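Local coordinates for peptidoglycan D,D-transpeptidase PbpA (Mycobacterium tuberculosis, PDB 3UN7), which probably catalyses the cross-linking of cell-wall peptidoglycan as a penicillin-binding D,D-transpeptidase and is probably required for regulating cell length, at residues P410-A418 and G443-I454. Residues are numbered along the deposited sequence; the frame is centred on the assembly and turned at random.
Sequences PHAWYIAFA and GALAAPIGRAVI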
ATOM      1  N   PRO A 410      18.392  -0.527   5.250  1.00 42.52           N
ATOM      2  CA  PRO A 410      17.414  -0.431   4.169  1.00 40.17           C
ATOM      3  C   PRO A 410      16.002  -0.824   4.600  1.00 38.23           C
ATOM      4  O   PRO A 410      15.831  -1.475   5.627  1.00 37.79           O
ATOM      5  CB  PRO A 410      17.955  -1.423   3.137  1.00 40.15           C
ATOM      6  CG  PRO A 410      19.422  -1.506   3.438  1.00 41.97           C
ATOM      7  CD  PRO A 410      19.465  -1.481   4.922  1.00 42.96           C
ATOM      8  N   HIS A 411      15.006  -0.410   3.817  1.00 36.07           N
ATOM      9  CA  HIS A 411      13.620  -0.817   4.020  1.00 34.55           C
ATOM     10  C   HIS A 411      13.425  -2.270   3.609  1.00 33.99           C
ATOM     11  O   HIS A 411      14.175  -2.782   2.784  1.00 34.04           O
ATOM     12  CB  HIS A 411      12.686   0.049   3.177  1.00 33.68           C
ATOM     13  CG  HIS A 411      12.779   1.516   3.468  1.00 35.03           C
ATOM     14  ND1 HIS A 411      12.910   2.017   4.744  1.00 36.21           N
ATOM     15  CD2 HIS A 411      12.734   2.592   2.644  1.00 35.21           C
ATOM     16  CE1 HIS A 411      12.961   3.338   4.692  1.00 37.72           C
ATOM     17  NE2 HIS A 411      12.853   3.711   3.429  1.00 34.47           N
ATOM     18  N   ALA A 412      12.402  -2.924   4.154  1.00 32.97           N
ATOM     19  CA  ALA A 412      12.086  -4.293   3.761  1.00 31.97           C
ATOM     20  C   ALA A 412      10.687  -4.279   3.190  1.00 31.39           C
ATOM     21  O   ALA A 412       9.765  -3.786   3.836  1.00 30.82           O
ATOM     22  CB  ALA A 412      12.156  -5.218   4.949  1.00 32.38           C
ATOM     23  N   TRP A 413      10.549  -4.811   1.979  1.00 29.98           N
ATOM     24  CA  TRP A 413       9.290  -4.860   1.266  1.00 29.92           C
ATOM     25  C   TRP A 413       8.892  -6.306   1.028  1.00 29.72           C
ATOM     26  O   TRP A 413       9.752  -7.164   0.808  1.00 29.93           O
ATOM     27  CB  TRP A 413       9.447  -4.255  -0.120  1.00 29.59           C
ATOM     28  CG  TRP A 413       9.439  -2.760  -0.270  1.00 29.79           C
ATOM     29  CD1 TRP A 413      10.529  -1.948  -0.397  1.00 30.40           C
ATOM     30  CD2 TRP A 413       8.285  -1.915  -0.427  1.00 29.49           C
ATOM     31  NE1 TRP A 413      10.130  -0.639  -0.580  1.00 30.47           N
ATOM     32  CE2 TRP A 413       8.756  -0.597  -0.621  1.00 29.30           C
ATOM     33  CE3 TRP A 413       6.899  -2.147  -0.408  1.00 29.72           C
ATOM     34  CZ2 TRP A 413       7.889   0.500  -0.785  1.00 30.82           C
ATOM     35  CZ3 TRP A 413       6.022  -1.047  -0.577  1.00 30.10           C
ATOM     36  CH2 TRP A 413       6.527   0.253  -0.765  1.00 29.55           C
ATOM     37  N   TYR A 414       7.584  -6.552   1.017  1.00 29.21           N
ATOM     38  CA  TYR A 414       7.015  -7.805   0.521  1.00 28.91           C
ATOM     39  C   TYR A 414       5.777  -7.418  -0.264  1.00 28.94           C
ATOM     40  O   TYR A 414       4.916  -6.722   0.253  1.00 29.16           O
ATOM     41  CB  TYR A 414       6.613  -8.690   1.690  1.00 29.66           C
ATOM     42  CG  TYR A 414       6.038 -10.066   1.362  1.00 29.67           C
ATOM     43  CD1 TYR A 414       6.864 -11.117   0.951  1.00 29.61           C
ATOM     44  CD2 TYR A 414       4.677 -10.327   1.540  1.00 30.11           C
ATOM     45  CE1 TYR A 414       6.342 -12.389   0.703  1.00 29.26           C
ATOM     46  CE2 TYR A 414       4.146 -11.573   1.299  1.00 29.06           C
ATOM     47  CZ  TYR A 414       4.972 -12.594   0.867  1.00 30.65           C
ATOM     48  OH  TYR A 414       4.415 -13.820   0.646  1.00 32.91           O
ATOM     49  N   ILE A 415       5.697  -7.838  -1.521  1.00 28.78           N
ATOM     50  CA  ILE A 415       4.466  -7.687  -2.288  1.00 28.13           C
ATOM     51  C   ILE A 415       4.018  -9.069  -2.754  1.00 28.52           C
ATOM     52  O   ILE A 415       4.857  -9.915  -3.067  1.00 28.16           O
ATOM     53  CB  ILE A 415       4.583  -6.669  -3.456  1.00 27.80           C
ATOM     54  CG1 ILE A 415       5.653  -7.082  -4.480  1.00 29.33           C
ATOM     55  CG2 ILE A 415       4.904  -5.265  -2.907  1.00 26.64           C
ATOM     56  CD1 ILE A 415       5.559  -6.299  -5.801  1.00 27.55           C
ATOM     57  N   ALA A 416       2.706  -9.309  -2.763  1.00 28.26           N
ATOM     58  CA  ALA A 416       2.232 -10.681  -2.955  1.00 29.84           C
ATOM     59  C   ALA A 416       0.772 -10.760  -3.320  1.00 29.94           C
ATOM     60  O   ALA A 416       0.025  -9.804  -3.139  1.00 30.54           O
ATOM     61  CB  ALA A 416       2.508 -11.527  -1.698  1.00 29.98           C
ATOM     62  N   PHE A 417       0.385 -11.899  -3.878  1.00 30.82           N
ATOM     63  CA  PHE A 417      -1.020 -12.213  -4.079  1.00 30.95           C
ATOM     64  C   PHE A 417      -1.271 -13.709  -3.942  1.00 31.89           C
ATOM     65  O   PHE A 417      -0.347 -14.509  -4.045  1.00 31.94           O
ATOM     66  CB  PHE A 417      -1.554 -11.623  -5.396  1.00 30.20           C
ATOM     67  CG  PHE A 417      -0.859 -12.110  -6.627  1.00 30.76           C
ATOM     68  CD1 PHE A 417      -1.340 -13.225  -7.313  1.00 30.51           C
ATOM     69  CD2 PHE A 417       0.250 -11.423  -7.143  1.00 27.95           C
ATOM     70  CE1 PHE A 417      -0.713 -13.662  -8.486  1.00 29.84           C
ATOM     71  CE2 PHE A 417       0.876 -11.854  -8.313  1.00 28.08           C
ATOM     72  CZ  PHE A 417       0.393 -12.975  -8.985  1.00 28.70           C
ATOM     73  N   ALA A 418      -2.519 -14.074  -3.674  1.00 32.74           N
ATOM     74  CA  ALA A 418      -2.871 -15.452  -3.375  1.00 33.97           C
ATOM     75  C   ALA A 418      -4.391 -15.620  -3.448  1.00 34.89           C
ATOM     76  O   ALA A 418      -5.106 -14.643  -3.298  1.00 35.35           O
ATOM     77  CB  ALA A 418      -2.363 -15.830  -1.969  1.00 33.54           C
ATOM     78  N   GLY A 443      14.924  -8.963   2.968  1.00 43.67           N
ATOM     79  CA  GLY A 443      13.626  -8.352   3.236  1.00 42.09           C
ATOM     80  C   GLY A 443      12.722  -9.261   4.034  1.00 41.70           C
ATOM     81  O   GLY A 443      11.520  -9.034   4.120  1.00 41.31           O
ATOM     82  N   ALA A 444      13.316 -10.273   4.654  1.00 41.77           N
ATOM     83  CA  ALA A 444      12.573 -11.362   5.294  1.00 41.51           C
ATOM     84  C   ALA A 444      11.574 -10.971   6.376  1.00 40.92           C
ATOM     85  O   ALA A 444      10.556 -11.630   6.510  1.00 41.14           O
ATOM     86  CB  ALA A 444      13.529 -12.424   5.822  1.00 42.50           C
ATOM     87  N   LEU A 445      11.874  -9.939   7.164  1.00 40.41           N
ATOM     88  CA  LEU A 445      10.968  -9.476   8.226  1.00 39.92           C
ATOM     89  C   LEU A 445       9.589  -9.062   7.695  1.00 37.50           C
ATOM     90  O   LEU A 445       8.582  -9.207   8.389  1.00 36.81           O
ATOM     91  CB  LEU A 445      11.591  -8.286   8.964  1.00 41.04           C
ATOM     92  CG  LEU A 445      11.577  -8.257  10.493  1.00 43.36           C
ATOM     93  CD1 LEU A 445      11.963  -9.607  11.088  1.00 45.65           C
ATOM     94  CD2 LEU A 445      12.502  -7.162  11.010  1.00 42.38           C
ATOM     95  N   ALA A 446       9.564  -8.542   6.469  1.00 35.30           N
ATOM     96  CA  ALA A 446       8.331  -8.094   5.816  1.00 33.34           C
ATOM     97  C   ALA A 446       7.453  -9.265   5.391  1.00 32.73           C
ATOM     98  O   ALA A 446       6.231  -9.147   5.377  1.00 30.95           O
ATOM     99  CB  ALA A 446       8.660  -7.199   4.625  1.00 32.93           C
ATOM    100  N   ALA A 447       8.080 -10.405   5.074  1.00 32.82           N
ATOM    101  CA  ALA A 447       7.368 -11.558   4.500  1.00 32.76           C
ATOM    102  C   ALA A 447       6.272 -12.188   5.381  1.00 32.97           C
ATOM    103  O   ALA A 447       5.149 -12.386   4.903  1.00 32.78           O
ATOM    104  CB  ALA A 447       8.369 -12.630   4.029  1.00 33.83           C
ATOM    105  N   PRO A 448       6.595 -12.552   6.646  1.00 33.44           N
ATOM    106  CA  PRO A 448       5.529 -13.182   7.457  1.00 33.86           C
ATOM    107  C   PRO A 448       4.374 -12.229   7.813  1.00 32.89           C
ATOM    108  O   PRO A 448       3.271 -12.687   8.092  1.00 33.05           O
ATOM    109  CB  PRO A 448       6.248 -13.642   8.723  1.00 34.05           C
ATOM    110  CG  PRO A 448       7.512 -12.856   8.763  1.00 35.34           C
ATOM    111  CD  PRO A 448       7.880 -12.486   7.373  1.00 33.74           C
ATOM    112  N   ILE A 449       4.642 -10.927   7.816  1.00 32.73           N
ATOM    113  CA  ILE A 449       3.585  -9.909   7.977  1.00 31.56           C
ATOM    114  C   ILE A 449       2.609  -9.995   6.805  1.00 30.96           C
ATOM    115  O   ILE A 449       1.391  -9.966   6.998  1.00 30.90           O
ATOM    116  CB  ILE A 449       4.176  -8.478   8.095  1.00 31.37           C
ATOM    117  CG1 ILE A 449       5.011  -8.362   9.376  1.00 32.76           C
ATOM    118  CG2 ILE A 449       3.047  -7.413   8.081  1.00 29.85           C
ATOM    119  CD1 ILE A 449       5.917  -7.138   9.488  1.00 31.59           C
ATOM    120  N   GLY A 450       3.156 -10.105   5.593  1.00 30.27           N
ATOM    121  CA  GLY A 450       2.348 -10.276   4.380  1.00 29.62           C
ATOM    122  C   GLY A 450       1.533 -11.556   4.412  1.00 29.71           C
ATOM    123  O   GLY A 450       0.355 -11.544   4.078  1.00 29.82           O
ATOM    124  N   ARG A 451       2.157 -12.654   4.834  1.00 30.14           N
ATOM    125  CA  ARG A 451       1.488 -13.943   4.902  1.00 31.47           C
ATOM    126  C   ARG A 451       0.388 -13.980   5.958  1.00 31.27           C
ATOM    127  O   ARG A 451      -0.653 -14.580   5.712  1.00 31.92           O
ATOM    128  CB  ARG A 451       2.488 -15.091   5.087  1.00 32.73           C
ATOM    129  CG  ARG A 451       3.484 -15.187   3.945  1.00 31.90           C
ATOM    130  CD  ARG A 451       4.274 -16.489   3.980  1.00 34.68           C
ATOM    131  NE  ARG A 451       5.301 -16.430   2.952  1.00 33.79           N
ATOM    132  CZ  ARG A 451       6.580 -16.166   3.190  1.00 35.04           C
ATOM    133  NH1 ARG A 451       7.005 -15.991   4.440  1.00 33.19           N
ATOM    134  NH2 ARG A 451       7.435 -16.096   2.175  1.00 34.90           N
ATOM    135  N   ALA A 452       0.598 -13.322   7.106  1.00 31.28           N
ATOM    136  CA  ALA A 452      -0.469 -13.227   8.134  1.00 32.04           C
ATOM    137  C   ALA A 452      -1.677 -12.463   7.595  1.00 31.28           C
ATOM    138  O   ALA A 452      -2.827 -12.732   7.968  1.00 30.93           O
ATOM    139  CB  ALA A 452       0.047 -12.537   9.396  1.00 32.27           C
ATOM    140  N   VAL A 453      -1.407 -11.477   6.743  1.00 30.27           N
ATOM    141  CA  VAL A 453      -2.462 -10.654   6.155  1.00 30.20           C
ATOM    142  C   VAL A 453      -3.245 -11.465   5.125  1.00 30.62           C
ATOM    143  O   VAL A 453      -4.487 -11.443   5.117  1.00 30.51           O
ATOM    144  CB  VAL A 453      -1.893  -9.341   5.556  1.00 29.29           C
ATOM    145  CG1 VAL A 453      -2.940  -8.603   4.777  1.00 29.08           C
ATOM    146  CG2 VAL A 453      -1.372  -8.456   6.670  1.00 28.74           C
ATOM    147  N   ILE A 454      -2.516 -12.189   4.275  1.00 30.73           N
ATOM    148  CA  ILE A 454      -3.115 -13.108   3.309  1.00 31.55           C
ATOM    149  C   ILE A 454      -3.944 -14.193   4.008  1.00 32.94           C
ATOM    150  O   ILE A 454      -5.068 -14.487   3.591  1.00 32.90           O
ATOM    151  CB  ILE A 454      -2.040 -13.740   2.385  1.00 31.41           C
ATOM    152  CG1 ILE A 454      -1.438 -12.657   1.495  1.00 29.67           C
ATOM    153  CG2 ILE A 454      -2.659 -14.871   1.544  1.00 32.48           C
ATOM    154  CD1 ILE A 454      -0.113 -13.036   0.796  1.00 31.67           C
TER
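The C-terminal helix packs on strand 411-418 here, a buried, largely apolar layer on one face of the five-stranded antiparallel sheet, as in the penicillin-binding protein/serine beta-lactamase fold. The two axes approach to 7.4 Å and run in roughly the same direction, 33° apart. Small residues bring the backbones close: Ala-412 CB sits 3.9 Å from Gly-443 CA, and Ala-446 CB rests on the strand backbone, 3.7 Å from Ala-412 O.

Tyr-414 carries the middle. With CG anti to the backbone N (chi1 -178°), its ring swings across to the helix, and Ala-447 CA stands over one face in a CH-pi contact, 3.9 Å from the centroid. Glycine at 450 lets the helix backbone come close, its CA obliquely 3.7 Å from Tyr-414 CD2. Beyond, the extended Arg-451 crosses the tyrosine, its guanidinium plane turned 69° from the ring and Tyr-414 CE1 over one of its faces. Glu-378 ties both polar ends together, OE2 in a salt bridge with Arg-451 NE and OE1 hydrogen-bonded to Tyr-414 OH. Farther along, Ile-454 spreads over two alanines, CD1 on Ala-416 CB and CG2 3.7 Å from Ala-418 CB.

On the strand's other side, Trp-413 touches Thr-194, its side chain about 7 Å from that of Ser-193, the probable acyl-ester serine, while Ile-415 and Phe-417 pack against helix 317-328; strands 393-399 and 425-431 flank strand 411-418 within the sheet.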